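Local coordinates for protein beta-N-acetylhexosaminidase (PDB 5BZA) that probably hydrolyses terminal non-reducing N-acetyl-D-hexosamine residues from N-acetyl-beta-D-hexosaminides, as a member of glycosyl hydrolase family 3, at residues 12-16 and 44-48; 65-69 and 129-133; 95-101 and 149-153; 103-107 and 319-323; 143-148 and 196-202. All blocks are in the same frame, centred on the assembly; numbering follows the deposited sequence.

Contact 1: 12-16 and 44-48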
# COMPACT_ATOMS: atom_id res chain seq x y z
N GLY B 12 2.90 17.41 -13.76
CA GLY B 12 2.06 16.91 -12.70
C GLY B 12 0.65 16.62 -13.23
O GLY B 12 0.12 17.35 -14.10
N PHE B 13 0.09 15.49 -12.75
CA PHE B 13 -1.23 15.03 -13.13
C PHE B 13 -2.08 14.82 -11.92
O PHE B 13 -1.78 13.96 -11.09
CB PHE B 13 -1.15 13.75 -13.93
CG PHE B 13 -0.52 13.92 -15.26
CD1 PHE B 13 0.87 13.91 -15.39
CD2 PHE B 13 -1.30 14.05 -16.39
CE1 PHE B 13 1.45 14.02 -16.61
CE2 PHE B 13 -0.71 14.15 -17.62
CZ PHE B 13 0.66 14.13 -17.72
N ASP B 14 -3.13 15.62 -11.83
CA ASP B 14 -4.05 15.62 -10.72
C ASP B 14 -5.34 14.92 -11.18
O ASP B 14 -6.31 14.78 -10.44
CB ASP B 14 -4.30 17.07 -10.29
CG ASP B 14 -4.79 17.18 -8.88
OD1 ASP B 14 -4.22 16.49 -7.98
OD2 ASP B 14 -5.70 18.01 -8.64
N ASP B 15 -5.31 14.50 -12.44
CA ASP B 15 -6.40 13.78 -13.05
C ASP B 15 -5.84 12.99 -14.24
O ASP B 15 -4.76 13.30 -14.75
CB ASP B 15 -7.54 14.75 -13.45
CG ASP B 15 -8.87 14.02 -13.74
OD1 ASP B 15 -8.91 12.81 -13.48
OD2 ASP B 15 -9.89 14.65 -14.13
N PHE B 16 -6.56 11.93 -14.65
CA PHE B 16 -6.19 11.17 -15.84
C PHE B 16 -7.44 11.02 -16.70
O PHE B 16 -8.48 10.59 -16.21
CB PHE B 16 -5.60 9.81 -15.48
CG PHE B 16 -5.34 8.94 -16.68
CD1 PHE B 16 -4.39 9.30 -17.63
CD2 PHE B 16 -6.09 7.77 -16.89
CE1 PHE B 16 -4.17 8.50 -18.75
CE2 PHE B 16 -5.88 6.98 -17.99
CZ PHE B 16 -4.91 7.33 -18.93
N LEU B 44 -8.08 4.99 -11.33
CA LEU B 44 -7.40 5.97 -12.18
C LEU B 44 -5.91 5.75 -12.23
O LEU B 44 -5.32 5.71 -13.32
CB LEU B 44 -7.64 7.41 -11.72
CG LEU B 44 -8.75 8.28 -12.30
CD1 LEU B 44 -8.30 9.74 -12.12
CD2 LEU B 44 -9.02 7.99 -13.78
N PHE B 45 -5.30 5.60 -11.07
CA PHE B 45 -3.87 5.34 -11.00
C PHE B 45 -3.45 4.14 -11.89
O PHE B 45 -2.59 4.27 -12.78
CB PHE B 45 -3.47 5.15 -9.52
CG PHE B 45 -2.08 4.62 -9.32
CD1 PHE B 45 -0.98 5.35 -9.76
CD2 PHE B 45 -1.87 3.36 -8.75
CE1 PHE B 45 0.33 4.83 -9.61
CE2 PHE B 45 -0.58 2.83 -8.58
CZ PHE B 45 0.52 3.58 -9.03
N LEU B 46 -4.13 3.00 -11.73
CA LEU B 46 -3.82 1.81 -12.50
C LEU B 46 -4.03 2.00 -14.00
O LEU B 46 -3.18 1.56 -14.82
CB LEU B 46 -4.66 0.61 -12.01
CG LEU B 46 -4.41 0.19 -10.58
CD1 LEU B 46 -5.36 -0.94 -10.15
CD2 LEU B 46 -2.95 -0.24 -10.42
N ASP B 47 -5.14 2.65 -14.38
CA ASP B 47 -5.37 2.88 -15.79
C ASP B 47 -4.30 3.83 -16.37
O ASP B 47 -3.84 3.64 -17.51
CB ASP B 47 -6.78 3.45 -16.03
CG ASP B 47 -7.17 3.44 -17.52
OD1 ASP B 47 -6.73 2.52 -18.26
OD2 ASP B 47 -7.91 4.35 -17.97
N PHE B 48 -3.90 4.85 -15.61
CA PHE B 48 -2.79 5.76 -16.01
C PHE B 48 -1.48 4.97 -16.20
O PHE B 48 -0.83 5.08 -17.24
CB PHE B 48 -2.61 6.87 -14.95
CG PHE B 48 -1.81 8.09 -15.40
CD1 PHE B 48 -1.38 8.24 -16.71
CD2 PHE B 48 -1.53 9.11 -14.48
CE1 PHE B 48 -0.69 9.38 -17.11
CE2 PHE B 48 -0.85 10.25 -14.86
CZ PHE B 48 -0.41 10.39 -16.17

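Contact 2: 65-69 and 129-133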
# COMPACT_ATOMS: atom_id res chain seq x y z
N GLU B 65 7.51 11.47 0.35
CA GLU B 65 8.72 11.69 1.14
C GLU B 65 8.81 10.79 2.33
O GLU B 65 9.92 10.51 2.85
CB GLU B 65 8.79 13.15 1.65
CG GLU B 65 8.96 14.19 0.56
CD GLU B 65 8.96 15.65 1.07
OE1 GLU B 65 8.90 15.91 2.29
OE2 GLU B 65 9.06 16.55 0.22
N GLY B 66 7.64 10.42 2.83
CA GLY B 66 7.57 9.80 4.14
C GLY B 66 7.30 10.93 5.13
O GLY B 66 7.63 12.10 4.87
N GLY B 67 6.71 10.59 6.26
CA GLY B 67 6.33 11.58 7.24
C GLY B 67 5.19 12.47 6.81
O GLY B 67 4.07 12.00 6.52
N GLN B 68 5.46 13.76 6.79
CA GLN B 68 4.44 14.75 6.58
C GLN B 68 3.84 14.62 5.15
O GLN B 68 2.62 14.65 4.97
CB GLN B 68 5.06 16.12 6.86
CG GLN B 68 4.13 17.28 7.03
CD GLN B 68 4.92 18.57 7.34
OE1 GLN B 68 5.81 18.60 8.20
NE2 GLN B 68 4.64 19.62 6.56
N LEU B 69 4.67 14.49 4.13
CA LEU B 69 4.14 14.29 2.76
C LEU B 69 4.15 12.80 2.39
O LEU B 69 5.20 12.24 2.03
CB LEU B 69 4.95 15.06 1.71
CG LEU B 69 4.60 16.52 1.44
CD1 LEU B 69 4.31 17.22 2.72
CD2 LEU B 69 5.77 17.24 0.75
N LEU B 129 9.17 19.29 10.29
CA LEU B 129 9.09 17.83 10.22
C LEU B 129 9.74 17.23 8.96
O LEU B 129 10.21 16.09 8.99
CB LEU B 129 7.62 17.33 10.29
CG LEU B 129 6.92 16.96 11.60
CD1 LEU B 129 5.58 16.31 11.34
CD2 LEU B 129 7.77 16.03 12.42
N ARG B 130 9.76 17.95 7.86
CA ARG B 130 10.31 17.40 6.62
C ARG B 130 11.87 17.37 6.52
O ARG B 130 12.44 16.88 5.52
CB ARG B 130 9.71 18.15 5.42
CG ARG B 130 8.18 18.02 5.31
CD ARG B 130 7.64 18.95 4.19
NE ARG B 130 8.21 18.64 2.87
CZ ARG B 130 8.35 19.52 1.88
NH1 ARG B 130 8.01 20.79 2.07
NH2 ARG B 130 8.87 19.16 0.70
N SER B 131 12.56 17.92 7.51
CA SER B 131 14.01 17.94 7.53
C SER B 131 14.63 16.95 8.54
O SER B 131 14.16 16.77 9.66
CB SER B 131 14.53 19.40 7.81
OG SER B 131 15.91 19.41 8.19
N PHE B 132 15.76 16.38 8.16
CA PHE B 132 16.50 15.52 9.05
C PHE B 132 17.02 16.26 10.28
O PHE B 132 17.31 15.61 11.29
CB PHE B 132 17.70 14.90 8.29
CG PHE B 132 17.31 13.87 7.25
CD1 PHE B 132 16.72 12.66 7.64
CD2 PHE B 132 17.50 14.13 5.89
CE1 PHE B 132 16.36 11.68 6.69
CE2 PHE B 132 17.12 13.18 4.93
CZ PHE B 132 16.55 11.93 5.35
N GLY B 133 17.21 17.60 10.19
CA GLY B 133 17.65 18.39 11.34
C GLY B 133 18.43 19.67 11.05
O GLY B 133 18.58 20.03 9.89
O HOH W 1 10.89 15.08 3.68
O HOH W 2 7.83 14.56 7.61

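Contact 3: 95-101 and 149-153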
# COMPACT_ATOMS: atom_id res chain seq x y z
N TYR B 95 14.57 2.39 5.36
CA TYR B 95 13.25 2.86 5.02
C TYR B 95 13.19 3.23 3.52
O TYR B 95 12.23 2.94 2.83
CB TYR B 95 12.86 4.07 5.86
CG TYR B 95 11.73 4.84 5.22
CD1 TYR B 95 10.43 4.32 5.23
CD2 TYR B 95 11.96 6.03 4.54
CE1 TYR B 95 9.38 5.01 4.62
CE2 TYR B 95 10.94 6.70 3.92
CZ TYR B 95 9.64 6.19 3.96
OH TYR B 95 8.61 6.89 3.35
N CYS B 96 14.20 3.94 3.04
CA CYS B 96 14.13 4.41 1.66
C CYS B 96 14.31 3.22 0.70
O CYS B 96 13.82 3.22 -0.43
CB CYS B 96 15.18 5.51 1.40
SG CYS B 96 14.79 7.06 2.25
N GLU B 97 15.02 2.20 1.13
CA GLU B 97 15.08 1.03 0.27
C GLU B 97 13.72 0.31 0.17
O GLU B 97 13.34 -0.17 -0.90
CB GLU B 97 16.12 0.03 0.72
CG GLU B 97 16.29 -1.06 -0.33
CD GLU B 97 17.25 -2.15 0.09
OE1 GLU B 97 17.75 -2.11 1.25
OE2 GLU B 97 17.51 -3.02 -0.77
N MET B 98 13.06 0.18 1.32
CA MET B 98 11.74 -0.42 1.42
C MET B 98 10.77 0.35 0.51
O MET B 98 10.08 -0.24 -0.35
CB MET B 98 11.27 -0.37 2.88
CG MET B 98 9.92 -1.02 3.18
SD MET B 98 9.02 -0.27 4.57
CE MET B 98 8.45 1.20 3.75
N ALA B 99 10.76 1.67 0.71
CA ALA B 99 9.87 2.57 0.00
C ALA B 99 10.15 2.51 -1.49
O ALA B 99 9.23 2.42 -2.32
CB ALA B 99 10.00 3.99 0.55
N GLY B 100 11.43 2.55 -1.83
CA GLY B 100 11.80 2.52 -3.21
C GLY B 100 11.42 1.19 -3.87
O GLY B 100 11.04 1.13 -5.03
N ARG B 101 11.58 0.11 -3.13
CA ARG B 101 11.31 -1.23 -3.68
C ARG B 101 9.83 -1.29 -4.03
O ARG B 101 9.45 -1.62 -5.18
CB ARG B 101 11.73 -2.32 -2.68
CG ARG B 101 12.01 -3.66 -3.34
CD ARG B 101 12.73 -4.65 -2.39
NE ARG B 101 13.14 -5.88 -3.09
CZ ARG B 101 12.57 -7.08 -2.96
NH1 ARG B 101 11.54 -7.28 -2.12
NH2 ARG B 101 13.05 -8.11 -3.66
N GLY B 149 19.55 4.11 -0.29
CA GLY B 149 18.39 3.27 -0.13
C GLY B 149 17.42 3.32 -1.31
O GLY B 149 17.03 2.26 -1.84
N TYR B 150 16.96 4.52 -1.69
CA TYR B 150 16.06 4.66 -2.85
C TYR B 150 16.66 3.99 -4.06
O TYR B 150 16.01 3.25 -4.81
CB TYR B 150 15.80 6.13 -3.19
CG TYR B 150 14.82 6.82 -2.28
CD1 TYR B 150 13.62 6.20 -1.90
CD2 TYR B 150 15.10 8.11 -1.78
CE1 TYR B 150 12.74 6.84 -1.04
CE2 TYR B 150 14.23 8.77 -0.94
CZ TYR B 150 13.04 8.13 -0.58
OH TYR B 150 12.14 8.78 0.27
N PHE B 151 17.93 4.29 -4.26
CA PHE B 151 18.64 3.74 -5.39
C PHE B 151 18.70 2.18 -5.38
O PHE B 151 18.39 1.54 -6.39
CB PHE B 151 20.03 4.35 -5.38
CG PHE B 151 20.77 4.14 -6.62
CD1 PHE B 151 20.31 4.74 -7.79
CD2 PHE B 151 21.95 3.42 -6.64
CE1 PHE B 151 20.99 4.58 -8.98
CE2 PHE B 151 22.66 3.26 -7.82
CZ PHE B 151 22.18 3.85 -8.99
N LYS B 152 19.09 1.59 -4.26
CA LYS B 152 19.11 0.15 -4.10
C LYS B 152 17.70 -0.42 -4.40
O LYS B 152 17.58 -1.38 -5.13
CB LYS B 152 19.54 -0.25 -2.69
CG LYS B 152 21.07 -0.34 -2.39
CD LYS B 152 21.23 -1.11 -1.04
CE LYS B 152 22.67 -1.33 -0.50
NZ LYS B 152 23.46 -0.23 0.14
N GLY B 153 16.66 0.25 -3.89
CA GLY B 153 15.29 -0.17 -4.09
C GLY B 153 14.80 -0.07 -5.53
O GLY B 153 13.81 -0.70 -5.87
O HOH W 3 9.66 7.83 0.52

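Contact 4: 103-107 and 319-323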
# COMPACT_ATOMS: atom_id res chain seq x y z
N MET B 103 7.75 1.32 -4.57
CA MET B 103 7.50 2.28 -5.64
C MET B 103 7.87 1.70 -7.01
O MET B 103 7.09 1.80 -7.99
CB MET B 103 8.33 3.58 -5.43
CG MET B 103 7.90 4.45 -4.28
SD MET B 103 9.10 5.76 -3.76
CE MET B 103 8.29 6.28 -2.23
N ASN B 104 9.06 1.12 -7.06
CA ASN B 104 9.59 0.54 -8.28
C ASN B 104 8.65 -0.58 -8.73
O ASN B 104 8.41 -0.74 -9.93
CB ASN B 104 11.01 -0.02 -8.10
CG ASN B 104 11.53 -0.73 -9.38
OD1 ASN B 104 11.31 -1.93 -9.59
ND2 ASN B 104 12.21 0.01 -10.21
N THR B 105 8.13 -1.37 -7.77
CA THR B 105 7.21 -2.46 -8.12
C THR B 105 5.95 -1.89 -8.72
O THR B 105 5.38 -2.48 -9.65
CB THR B 105 6.83 -3.34 -6.90
OG1 THR B 105 8.01 -3.86 -6.29
CG2 THR B 105 5.96 -4.51 -7.32
N LEU B 106 5.48 -0.76 -8.19
CA LEU B 106 4.24 -0.20 -8.73
C LEU B 106 4.37 0.33 -10.14
O LEU B 106 3.39 0.38 -10.88
CB LEU B 106 3.71 0.90 -7.84
CG LEU B 106 3.22 0.52 -6.44
CD1 LEU B 106 2.99 1.84 -5.68
CD2 LEU B 106 1.93 -0.32 -6.55
N GLY B 107 5.59 0.72 -10.51
CA GLY B 107 5.87 1.35 -11.79
C GLY B 107 6.54 2.74 -11.66
O GLY B 107 6.84 3.34 -12.68
N ARG B 319 10.93 -3.76 -15.27
CA ARG B 319 10.02 -4.87 -15.63
C ARG B 319 8.65 -4.77 -14.95
O ARG B 319 7.71 -5.52 -15.29
CB ARG B 319 10.70 -6.23 -15.33
CG ARG B 319 10.83 -6.69 -13.86
CD ARG B 319 11.69 -7.99 -13.82
NE ARG B 319 12.25 -8.23 -12.48
CZ ARG B 319 13.30 -7.55 -12.00
NH1 ARG B 319 13.82 -6.54 -12.69
NH2 ARG B 319 13.78 -7.82 -10.78
N PHE B 320 8.54 -3.82 -14.02
CA PHE B 320 7.31 -3.72 -13.22
C PHE B 320 6.40 -2.54 -13.59
O PHE B 320 6.84 -1.36 -13.63
CB PHE B 320 7.65 -3.66 -11.73
CG PHE B 320 8.39 -4.87 -11.25
CD1 PHE B 320 7.74 -6.10 -11.17
CD2 PHE B 320 9.72 -4.79 -10.88
CE1 PHE B 320 8.40 -7.23 -10.74
CE2 PHE B 320 10.39 -5.92 -10.44
CZ PHE B 320 9.73 -7.14 -10.37
N ASN B 321 5.13 -2.86 -13.84
CA ASN B 321 4.13 -1.82 -14.00
C ASN B 321 2.74 -2.33 -13.54
O ASN B 321 2.17 -3.20 -14.17
CB ASN B 321 4.10 -1.34 -15.47
CG ASN B 321 3.29 -0.07 -15.66
OD1 ASN B 321 2.32 0.14 -14.99
ND2 ASN B 321 3.68 0.75 -16.60
N SER B 322 2.24 -1.78 -12.42
CA SER B 322 0.96 -2.19 -11.83
C SER B 322 -0.25 -1.94 -12.78
O SER B 322 -1.37 -2.36 -12.50
CB SER B 322 0.78 -1.51 -10.47
OG SER B 322 0.70 -0.08 -10.55
N GLY B 323 -0.00 -1.32 -13.93
CA GLY B 323 -1.04 -1.16 -14.93
C GLY B 323 -1.57 -2.47 -15.54
O GLY B 323 -2.58 -2.49 -16.24

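Contact 5: 143-148 and 196-202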
# COMPACT_ATOMS: atom_id res chain seq x y z
N GLY B 143 20.83 11.97 4.51
CA GLY B 143 20.53 12.20 3.11
C GLY B 143 21.25 11.24 2.18
O GLY B 143 20.68 10.78 1.16
N MET B 144 22.52 10.95 2.50
CA MET B 144 23.26 9.97 1.72
C MET B 144 22.63 8.57 1.87
O MET B 144 22.48 7.84 0.89
CB MET B 144 24.72 9.92 2.14
CG MET B 144 25.61 9.13 1.21
SD MET B 144 25.92 9.81 -0.44
CE MET B 144 24.79 8.81 -1.41
N GLU B 145 22.30 8.20 3.09
CA GLU B 145 21.63 6.94 3.33
C GLU B 145 20.34 6.88 2.55
O GLU B 145 20.02 5.84 1.95
CB GLU B 145 21.36 6.74 4.80
CG GLU B 145 22.54 6.16 5.58
CD GLU B 145 22.75 4.66 5.28
OE1 GLU B 145 21.91 4.06 4.56
OE2 GLU B 145 23.71 4.07 5.82
N ALA B 146 19.60 7.99 2.52
CA ALA B 146 18.34 8.00 1.82
C ALA B 146 18.53 7.76 0.34
O ALA B 146 17.81 6.95 -0.28
CB ALA B 146 17.60 9.29 2.06
N CYS B 147 19.48 8.47 -0.24
CA CYS B 147 19.71 8.31 -1.68
C CYS B 147 20.16 6.90 -2.04
O CYS B 147 19.73 6.36 -3.07
CB CYS B 147 20.75 9.34 -2.16
SG CYS B 147 20.04 10.99 -2.23
N MET B 148 21.05 6.34 -1.22
CA MET B 148 21.55 5.00 -1.44
C MET B 148 20.38 3.98 -1.33
O MET B 148 20.24 3.13 -2.18
CB MET B 148 22.67 4.68 -0.44
CG MET B 148 23.40 3.37 -0.73
SD MET B 148 24.22 3.35 -2.37
CE MET B 148 25.62 4.50 -2.13
N ARG B 196 27.69 16.02 -0.21
CA ARG B 196 27.82 14.62 0.20
C ARG B 196 27.26 13.68 -0.87
O ARG B 196 27.89 12.64 -1.21
CB ARG B 196 27.12 14.37 1.55
CG ARG B 196 27.32 12.92 2.13
CD ARG B 196 28.79 12.63 2.49
NE ARG B 196 29.37 13.69 3.31
CZ ARG B 196 29.21 13.84 4.63
NH1 ARG B 196 28.49 12.95 5.32
NH2 ARG B 196 29.79 14.88 5.25
N ILE B 197 26.10 14.04 -1.41
CA ILE B 197 25.53 13.21 -2.46
C ILE B 197 26.41 13.27 -3.73
O ILE B 197 26.67 12.22 -4.37
CB ILE B 197 24.06 13.61 -2.84
CG1 ILE B 197 23.13 13.71 -1.60
CG2 ILE B 197 23.53 12.71 -3.97
CD1 ILE B 197 23.32 12.62 -0.58
N PHE B 198 26.88 14.47 -4.09
CA PHE B 198 27.66 14.61 -5.36
C PHE B 198 29.01 13.89 -5.35
O PHE B 198 29.52 13.53 -6.40
CB PHE B 198 27.88 16.08 -5.73
CG PHE B 198 26.61 16.84 -5.89
CD1 PHE B 198 25.48 16.21 -6.45
CD2 PHE B 198 26.51 18.18 -5.51
CE1 PHE B 198 24.27 16.91 -6.64
CE2 PHE B 198 25.31 18.88 -5.65
CZ PHE B 198 24.18 18.25 -6.21
N GLN B 199 29.58 13.69 -4.16
CA GLN B 199 30.84 12.98 -4.02
C GLN B 199 30.67 11.46 -4.08
O GLN B 199 31.68 10.75 -4.16
CB GLN B 199 31.55 13.39 -2.73
CG GLN B 199 32.23 14.73 -2.87
CD GLN B 199 32.85 15.23 -1.58
OE1 GLN B 199 32.52 14.74 -0.48
NE2 GLN B 199 33.68 16.26 -1.69
N SER B 200 29.42 10.96 -3.91
CA SER B 200 29.14 9.52 -4.04
C SER B 200 29.01 9.12 -5.49
O SER B 200 29.09 9.95 -6.39
CB SER B 200 27.84 9.13 -3.30
OG SER B 200 26.66 9.53 -4.05
N ARG B 201 28.74 7.84 -5.73
CA ARG B 201 28.41 7.37 -7.08
C ARG B 201 26.92 7.04 -7.24
O ARG B 201 26.56 6.42 -8.24
CB ARG B 201 29.24 6.12 -7.46
CG ARG B 201 30.77 6.33 -7.61
CD ARG B 201 31.12 7.16 -8.85
NE ARG B 201 30.69 6.53 -10.11
CZ ARG B 201 30.95 7.00 -11.33
NH1 ARG B 201 31.62 8.15 -11.50
NH2 ARG B 201 30.52 6.35 -12.41
N VAL B 202 26.05 7.50 -6.33
CA VAL B 202 24.62 7.32 -6.55
C VAL B 202 24.15 8.28 -7.63
O VAL B 202 24.43 9.48 -7.58
CB VAL B 202 23.76 7.58 -5.28
CG1 VAL B 202 22.27 7.42 -5.60
CG2 VAL B 202 24.12 6.62 -4.18

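Contact 1: 12-16 and 44-48
F13, F16 and F48 form a buried aromatic cluster in the TIM-barrel part of the chain. It joins the end of strand 9-13, and the loop after it, to helix 42-54. The F48 ring is the middle member. Its edge points at the face of F13, a T-shaped pair with the planes at 66°. F48 CZ sits over the centre of the F13 ring, 3.6 Å from F13 CG. F16 is turned differently. Its ring lies nearly parallel to that of F48, at 19°, but the two are slid apart and barely overlap. F48 covers the F16 face not with its ring but with the base of the residue: CA stands almost on the ring normal, a CH-pi contact, and F48 CB is 3.8 Å from F16 CG. The first torsion of F16 (174°) swings its ring away from its own backbone N and over the helix. With an alanine here, F48 CA and CB would probably lose their cover and the F48 ring its second aromatic neighbour. D47 approaches F16 from the rim, in the ring plane. Its OD2 is bonded to Y456, and its OD1 pairs with K457, so this side of the cluster faces helix 452-463. D15 OD1 likewise has a salt bridge, to R376. L44 adds its two methyls: CD1 is 3.4 Å from D15 OD1, and CD2 is 3.6 Å from F16 O.

Contact 2: 65-69 and 129-133
R130 reaches across to E65, Q68 and L69, and its side chain can be followed outward. R130 CB lies 3.9 Å from E65 OE1. CG passes the amide of Q68, with Q68 OE1 3.8 Å from R130 CG. R130 CD is 3.9 Å from Q68 NE2 and also near L69 CD1. There the chain bends (chi3 59°) and brings the guanidinium side-on to the carboxylate. R130 NE donates to E65 OE1 at 2.9 Å, almost straight at 173°. R130 NH2 donates to E65 OE2 at 2.7 Å, on the syn lone pair. The two flat groups are nearly coplanar, so the paired bonds hold both against rotation. L69 CD2 covers one face of the guanidinium, 3.6 Å from R130 CZ. E65 OE2 also pairs with K160, and a water links E65 OE1 to R130 O. A leucine in place of R130 would probably leave E65 with K160 as its main counter-charge and its carboxylate less firmly fixed in plane. The contact ties the loops that follow strands 59-62 and 110-111. R130 packs on H161, a cadmium ligand, and such loops at the C-terminal ends of barrel strands form the active-site mouth of TIM-barrel enzymes.

Contact 3: 95-101 and 149-153
C96 and E97 of helix 89-106 meet G149 and Y150 of helix 136-153 where the two backbones come unusually close. The axes of the short segments approach to 6.7 Å and cross at -35°. The tight part is built on glycines. G100, G149 and G153 carry no side chain where a CB would point at the other helix. The backbones therefore touch directly. E97 CA is 3.1 Å from G149 O, and R101 CA is 3.4 Å from G153 O; both are CA-H...O contacts. Y150 packs beside them as a knob in a hole made by Y95, C96, A99 and G100. C96 covers one face of its ring. C96 CB stands over the ring centre, and C96 SG lies 3.5 Å from Y150 CZ, a sulfur-aromatic contact. A99 CB meets the ring at its edge. A water joins the hydroxyls, 2.7 Å from Y150 OH and 3.2 Å from Y95 OH. The other side is looser. The exposed K152 only brushes E97, with K152 CB 3.9 Å from E97 OE2. Its amine leads away, leaving K152 NZ 6.1 Å from E97 OE1. E97 forms its salt bridge with R319 of the second subunit instead. The pair are successive outer helices of the barrel: helix 89-106 leads into strand 110-111, helix 136-153 leads into strand 156-162, and Y150 also touches A113 just after strand 110-111.

Contact 4: 103-107 and 319-323
L106 and S322 carry the hydrogen bonds of this contact, which ties the C-terminal end of helix 89-106 to the loop before helix 323-331. L106 O is gripped twice by the same residue. S322 N donates at 2.9 Å to L106 O from above the carbonyl plane. S322 OG donates at 2.7 Å to L106 O in that plane, on a lone pair. With chi1 at 63°, OG sits between its own backbone N and carbonyl carbon, and both donors can reach the one oxygen. Two local caps frame these bonds. G107, with positive phi (123°), is the C-prime residue of a Schellman motif that ends helix 89-106. N321 OD1 accepts from G323 N at 2.9 Å and caps the start of helix 323-331, while N321 ND2 bonds to M49 O. The packing is carried by F320. Its CB lies 3.3 Å from T105 O, and its ring is met at the edge by the amide of N104, with N104 OD1 3.5 Å from F320 CD2. The amide and ring planes stand 80° apart. N104 ND2 is held by G154 O. A weaker backbone touch is the CA-H...O contact of G107 CA with F320 O. R101 of the second subunit packs on F320. The directional part of the contact falls on one helix-end carbonyl, which takes two donors from a distant loop, while F320 supplies packing.

Contact 5: 143-148 and 196-202
The backbones run closest at M144 and I197, whose CA atoms are 5.8 Å apart, and again at M148 and V202, as helix 136-153 passes the end of helix 192-198 and the loop beyond it. M144 buries the most surface. Its CG is anti to the backbone N, and the chain then bends at chi2 (69°) and chi3, which curls the thioether along the other segment. M144 SD comes to rest 3.5 Å from R196 O. M144 CE lies beside S200, 3.3 Å from S200 OG, and touches V202 CG2. The CD1 methyl of I197 presses on the helix backbone, 3.5 Å from M144 CA, and also meets the sulfur of C147, with I197 CD1 4.0 Å from C147 SG. V202 divides its two methyls. V202 CG1 lies on the helix backbone, 3.7 Å from C147 O. V202 CG2 is packed tightly against the end of M148, 3.3 Å from M148 CE. The turn that presents V202 is fixed within its own segment. S200 OG donates to I197 O at 2.7 Å, in the carbonyl plane and on a lone pair. S200 OG in turn accepts from V202 N, which makes an ST turn. R196 lays its CG beside M144 CB and sends its guanidinium to E137 in a salt bridge. The two segments are thus joined mainly by apolar packing of thioethers and methyls, with no hydrogen bond between them. Shape rather than direction sets this contact in the barrel's outer layer.

How the contacts relate
Contacts 1, 3 and 4 are buried, contact 5 is partly buried, and contact 2 lies at the surface beside metal-binding residues. Contacts 3 and 4 share helix 89-106, and contacts 3 and 5 share helix 136-153, linking all three. Contact 1 touches contact 4 where F45 and L46 pack on S322. Contact 2 meets contact 3 through G66 and Y95, and contact 5 through F132 and G143. The chemistry changes with place: aromatic rings at a strand end, a salt bridge in the loops, glycine-mediated helix packing, carbonyl capping at a helix end, and thioether packing farthest out. The second subunit touches contacts 2, 3 and 4, contact 1 at L46 alone, and contact 5 not at all.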